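Local coordinates for protein iodotyrosine deiodinase (Thermotoga neapolitana, PDB 6Q1B) that uses FMN and NADPH to strip halogens reductively from halotyrosines such as 3-iodo-L-tyrosine and 3,5-diiodo-L-tyrosine, releasing L-tyrosine, at residues Lys92-Glu97 and Val136-Pro141. Sequence-based numbering, arbitrary orientation.
Sequences KPFLKE and VPYTPP. With FMN (flavin mononucleotide), chain C; YOF (3-fluorotyrosine), chain D.
Phe94 directs its ring edge at the face of Tyr138 in a T-shaped stack, planes at 75° and centroids 5.6 Å apart, inside the nitroreductase-fold active site of this deiodinase. The stack joins the short helix 94-97 to the loop leaving strand 134-135, the loop that borders the flavin. Val136 CG1 and Lys92 CB cover opposite faces of the Phe94 ring, while Val136 CG2 reaches FMN N1 at 3.4 Å. A chi1 of 172° swings the Tyr138 ring away from its own backbone N and sets its CE2 3.8 Å from Leu95 CD1; its OH is hydrogen-bonded to Glu68 of helix 54-74, itself a substrate ligand. Replacing Tyr138 by an alanine would probably leave a gap against Phe94 and Leu95 and Glu68 without its phenol partner. Next to Tyr138 in the loop, Thr139 N donates a nearly straight hydrogen bond to FMN O4 (3.1 Å). The Lys92 chain, bent at chi2 (-60°), crosses Tyr138 at about a right angle, its CG 3.8 Å from the tyrosine OH. Beyond the bend it runs extended to the carboxylate of bound 3-fluorotyrosine; besides the backbone O of Thr89, Lys92 NZ hydrogen-bonds OXT weakly and O at 2.6 Å.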
ATOM      1  N   LYS A  92       1.279 -21.319 -12.344  1.00 19.47           N
ATOM      2  CA  LYS A  92       0.782 -20.700 -11.123  1.00 21.35           C
ATOM      3  C   LYS A  92      -0.226 -21.600 -10.458  1.00 15.08           C
ATOM      4  O   LYS A  92      -1.405 -21.273 -10.377  1.00 16.62           O
ATOM      5  CB  LYS A  92       0.159 -19.355 -11.428  1.00 20.42           C
ATOM      6  CG  LYS A  92       1.089 -18.403 -12.125  1.00 16.47           C
ATOM      7  CD  LYS A  92       2.346 -18.092 -11.281  1.00 16.21           C
ATOM      8  CE  LYS A  92       3.432 -17.492 -12.108  1.00 19.47           C
ATOM      9  NZ  LYS A  92       4.750 -17.527 -11.398  1.00 20.34           N
ATOM     10  N   PRO A  93       0.224 -22.737  -9.959  1.00 19.39           N
ATOM     11  CA  PRO A  93      -0.677 -23.731  -9.373  1.00 17.78           C
ATOM     12  C   PRO A  93      -1.417 -23.173  -8.166  1.00 21.55           C
ATOM     13  O   PRO A  93      -2.508 -23.642  -7.866  1.00 23.36           O
ATOM     14  CB  PRO A  93       0.267 -24.877  -8.981  1.00 25.87           C
ATOM     15  CG  PRO A  93       1.630 -24.278  -8.960  1.00 24.77           C
ATOM     16  CD  PRO A  93       1.628 -23.193  -9.968  1.00 18.59           C
ATOM     17  N   PHE A  94      -0.845 -22.171  -7.506  1.00 18.71           N
ATOM     18  CA  PHE A  94      -1.456 -21.665  -6.305  1.00 17.87           C
ATOM     19  C   PHE A  94      -2.742 -20.984  -6.657  1.00 18.99           C
ATOM     20  O   PHE A  94      -3.555 -20.767  -5.790  1.00 16.24           O
ATOM     21  CB  PHE A  94      -0.551 -20.698  -5.545  1.00 23.04           C
ATOM     22  CG  PHE A  94       0.014 -19.590  -6.378  1.00 15.99           C
ATOM     23  CD1 PHE A  94      -0.732 -18.481  -6.688  1.00 13.48           C
ATOM     24  CD2 PHE A  94       1.334 -19.646  -6.816  1.00 19.95           C
ATOM     25  CE1 PHE A  94      -0.202 -17.455  -7.441  1.00 16.15           C
ATOM     26  CE2 PHE A  94       1.879 -18.631  -7.575  1.00 23.97           C
ATOM     27  CZ  PHE A  94       1.122 -17.527  -7.886  1.00 19.01           C
ATOM     28  N   LEU A  95      -2.941 -20.635  -7.919  1.00 17.00           N
ATOM     29  CA  LEU A  95      -4.202 -19.995  -8.264  1.00 13.69           C
ATOM     30  C   LEU A  95      -5.324 -21.013  -8.276  1.00 19.44           C
ATOM     31  O   LEU A  95      -6.491 -20.641  -8.219  1.00 19.18           O
ATOM     32  CB  LEU A  95      -4.112 -19.322  -9.614  1.00 19.70           C
ATOM     33  CG  LEU A  95      -3.146 -18.148  -9.655  1.00 15.27           C
ATOM     34  CD1 LEU A  95      -3.024 -17.687 -11.068  1.00 17.66           C
ATOM     35  CD2 LEU A  95      -3.640 -17.016  -8.757  1.00 16.70           C
ATOM     36  N   LYS A  96      -4.989 -22.288  -8.398  1.00 17.24           N
ATOM     37  CA  LYS A  96      -5.983 -23.336  -8.205  1.00 16.34           C
ATOM     38  C   LYS A  96      -5.963 -23.810  -6.749  1.00 20.50           C
ATOM     39  O   LYS A  96      -7.015 -24.051  -6.165  1.00 22.88           O
ATOM     40  CB  LYS A  96      -5.729 -24.517  -9.148  1.00 29.88           C
ATOM     41  CG  LYS A  96      -6.565 -25.750  -8.834  1.00 35.69           C
ATOM     42  CD  LYS A  96      -6.117 -26.937  -9.656  1.00 61.23           C
ATOM     43  CE  LYS A  96      -7.030 -28.133  -9.447  1.00 70.35           C
ATOM     44  NZ  LYS A  96      -6.732 -29.215 -10.422  1.00 69.73           N
ATOM     45  N   GLU A  97      -4.783 -23.964  -6.156  1.00 18.96           N
ATOM     46  CA  GLU A  97      -4.710 -24.632  -4.860  1.00 23.71           C
ATOM     47  C   GLU A  97      -5.225 -23.757  -3.735  1.00 16.65           C
ATOM     48  O   GLU A  97      -5.735 -24.266  -2.736  1.00 20.60           O
ATOM     49  CB  GLU A  97      -3.280 -25.099  -4.574  1.00 41.37           C
ATOM     50  CG  GLU A  97      -2.813 -26.195  -5.542  1.00 68.15           C
ATOM     51  CD  GLU A  97      -3.877 -27.267  -5.800  1.00 79.53           C
ATOM     52  OE1 GLU A  97      -4.474 -27.767  -4.823  1.00 90.77           O
ATOM     53  OE2 GLU A  97      -4.124 -27.609  -6.975  1.00 68.86           O
ATOM     54  N   VAL A 136      -0.023 -14.114  -1.506  1.00 14.21           N
ATOM     55  CA  VAL A 136       1.002 -13.592  -2.366  1.00 15.81           C
ATOM     56  C   VAL A 136       0.294 -12.554  -3.212  1.00 13.44           C
ATOM     57  O   VAL A 136      -0.796 -12.802  -3.692  1.00 15.84           O
ATOM     58  CB  VAL A 136       1.660 -14.672  -3.213  1.00 17.95           C
ATOM     59  CG1 VAL A 136       0.636 -15.533  -3.902  1.00 13.81           C
ATOM     60  CG2 VAL A 136       2.622 -14.036  -4.209  1.00 14.35           C
ATOM     61  N   PRO A 137       0.887 -11.375  -3.351  1.00 13.26           N
ATOM     62  CA  PRO A 137       0.288 -10.391  -4.230  1.00 13.74           C
ATOM     63  C   PRO A 137       0.603 -10.813  -5.636  1.00 16.13           C
ATOM     64  O   PRO A 137       1.675 -10.575  -6.138  1.00 26.46           O
ATOM     65  CB  PRO A 137       0.981  -9.093  -3.844  1.00 14.59           C
ATOM     66  CG  PRO A 137       1.544  -9.350  -2.512  1.00 15.95           C
ATOM     67  CD  PRO A 137       1.939 -10.769  -2.529  1.00 18.32           C
ATOM     68  N   TYR A 138      -0.323 -11.495  -6.253  1.00 14.24           N
ATOM     69  CA  TYR A 138      -0.021 -12.043  -7.540  1.00 15.24           C
ATOM     70  C   TYR A 138      -0.500 -11.072  -8.595  1.00 17.20           C
ATOM     71  O   TYR A 138      -1.644 -10.665  -8.604  1.00 15.12           O
ATOM     72  CB  TYR A 138      -0.655 -13.403  -7.727  1.00 13.36           C
ATOM     73  CG  TYR A 138      -0.460 -13.832  -9.135  1.00 13.48           C
ATOM     74  CD1 TYR A 138       0.817 -14.038  -9.640  1.00 15.80           C
ATOM     75  CD2 TYR A 138      -1.531 -13.956  -9.994  1.00 13.37           C
ATOM     76  CE1 TYR A 138       1.002 -14.374 -10.952  1.00 16.50           C
ATOM     77  CE2 TYR A 138      -1.356 -14.279 -11.301  1.00 13.29           C
ATOM     78  CZ  TYR A 138      -0.088 -14.511 -11.772  1.00 18.26           C
ATOM     79  OH  TYR A 138       0.091 -14.832 -13.074  1.00 18.19           O
ATOM     80  N   THR A 139       0.398 -10.736  -9.509  1.00 17.04           N
ATOM     81  CA  THR A 139       0.132  -9.737 -10.511  1.00 24.05           C
ATOM     82  C   THR A 139       0.536 -10.321 -11.850  1.00 20.83           C
ATOM     83  O   THR A 139       1.709 -10.288 -12.213  1.00 22.40           O
ATOM     84  CB  THR A 139       0.907  -8.450 -10.240  1.00 33.99           C
ATOM     85  OG1 THR A 139       2.290  -8.769 -10.088  1.00 28.85           O
ATOM     86  CG2 THR A 139       0.422  -7.781  -8.963  1.00 36.66           C
ATOM     87  N   PRO A 140      -0.419 -10.909 -12.570  1.00 24.75           N
ATOM     88  CA  PRO A 140      -0.120 -11.426 -13.903  1.00 22.71           C
ATOM     89  C   PRO A 140       0.206 -10.270 -14.827  1.00 23.01           C
ATOM     90  O   PRO A 140      -0.152  -9.141 -14.523  1.00 19.81           O
ATOM     91  CB  PRO A 140      -1.411 -12.112 -14.315  1.00 23.64           C
ATOM     92  CG  PRO A 140      -2.467 -11.356 -13.566  1.00 20.07           C
ATOM     93  CD  PRO A 140      -1.847 -10.992 -12.258  1.00 20.79           C
ATOM     94  N   PRO A 141       0.859 -10.544 -15.953  1.00 22.88           N
ATOM     95  CA  PRO A 141       1.260  -9.457 -16.849  1.00 35.46           C
ATOM     96  C   PRO A 141       0.074  -8.656 -17.349  1.00 40.50           C
ATOM     97  O   PRO A 141       0.189  -7.452 -17.580  1.00 54.05           O
ATOM     98  CB  PRO A 141       1.935 -10.182 -18.015  1.00 32.74           C
ATOM     99  CG  PRO A 141       2.275 -11.500 -17.520  1.00 26.47           C
ATOM    100  CD  PRO A 141       1.336 -11.851 -16.413  1.00 25.60           C
TER
HETATM  101  N1  FMN C 301       5.011 -12.981  -6.364  1.00 11.74           N
HETATM  102  C2  FMN C 301       4.766 -13.822  -7.385  1.00 14.29           C
HETATM  103  O2  FMN C 301       5.066 -15.004  -7.274  1.00 16.39           O
HETATM  104  N3  FMN C 301       4.205 -13.360  -8.541  1.00 13.11           N
HETATM  105  C4  FMN C 301       3.842 -12.051  -8.693  1.00 12.51           C
HETATM  106  O4  FMN C 301       3.347 -11.657  -9.743  1.00 14.47           O
HETATM  107  C4A FMN C 301       4.092 -11.192  -7.654  1.00 12.79           C
HETATM  108  N5  FMN C 301       3.754  -9.883  -7.767  1.00 17.14           N
HETATM  109  C5A FMN C 301       3.953  -9.049  -6.708  1.00 14.23           C
HETATM  110  C6  FMN C 301       3.551  -7.736  -6.850  1.00 12.54           C
HETATM  111  C7  FMN C 301       3.731  -6.860  -5.802  1.00 11.39           C
HETATM  112  C7M FMN C 301       3.296  -5.440  -5.960  1.00 13.52           C
HETATM  113  C8  FMN C 301       4.312  -7.325  -4.633  1.00 11.41           C
HETATM  114  C8M FMN C 301       4.457  -6.369  -3.487  1.00 14.48           C
HETATM  115  C9  FMN C 301       4.707  -8.653  -4.472  1.00 10.70           C
HETATM  116  C9A FMN C 301       4.521  -9.524  -5.537  1.00 13.53           C
HETATM  117  N10 FMN C 301       4.910 -10.850  -5.447  1.00 14.20           N
HETATM  118  C10 FMN C 301       4.653 -11.679  -6.490  1.00 12.37           C
HETATM  119  C1' FMN C 301       5.529 -11.412  -4.221  1.00 11.18           C
HETATM  120  C2' FMN C 301       6.993 -10.982  -4.165  1.00 10.58           C
HETATM  121  O2' FMN C 301       7.758 -11.817  -5.010  1.00 12.89           O
HETATM  122  C3' FMN C 301       7.469 -11.042  -2.717  1.00 11.90           C
HETATM  123  O3' FMN C 301       6.770 -10.078  -1.958  1.00 12.32           O
HETATM  124  C4' FMN C 301       8.970 -10.839  -2.561  1.00 12.88           C
HETATM  125  O4' FMN C 301       9.584 -11.954  -3.168  1.00 13.83           O
HETATM  126  C5' FMN C 301       9.361 -10.815  -1.099  1.00 14.97           C
HETATM  127  O5' FMN C 301       8.869 -11.992  -0.510  1.00 13.27           O
HETATM  128  P   FMN C 301       9.137 -12.262   1.033  1.00 16.85           P
HETATM  129  O1P FMN C 301       8.672 -13.707   1.309  1.00 13.63           O
HETATM  130  O2P FMN C 301       8.331 -11.264   1.867  1.00 13.69           O
HETATM  131  O3P FMN C 301      10.641 -12.079   1.220  1.00 13.81           O
HETATM  132  N   YOF D 302       4.139 -12.330 -12.197  1.00 14.72           N
HETATM  133  CA  YOF D 302       5.212 -13.181 -12.606  1.00 18.91           C
HETATM  134  C   YOF D 302       5.125 -14.429 -11.764  1.00 16.72           C
HETATM  135  O   YOF D 302       6.055 -15.360 -12.020  1.00 18.52           O
HETATM  136  OXT YOF D 302       4.318 -14.620 -10.865  1.00 15.18           O
HETATM  137  CB  YOF D 302       6.572 -12.556 -12.345  1.00 15.88           C
HETATM  138  CG  YOF D 302       6.807 -12.038 -10.972  1.00 13.09           C
HETATM  139  CD1 YOF D 302       6.827 -10.654 -10.776  1.00 17.55           C
HETATM  140  CD2 YOF D 302       7.090 -12.893  -9.899  1.00 12.62           C
HETATM  141  CE1 YOF D 302       7.116 -10.160  -9.501  1.00 18.29           C
HETATM  142  CE2 YOF D 302       7.367 -12.407  -8.622  1.00 12.35           C
HETATM  143  CZ  YOF D 302       7.359 -11.026  -8.429  1.00 11.21           C
HETATM  144  OH  YOF D 302       7.632 -10.545  -7.199  1.00 15.01           O
HETATM  145  F   YOF D 302       7.121  -8.835  -9.256  1.00 29.14           F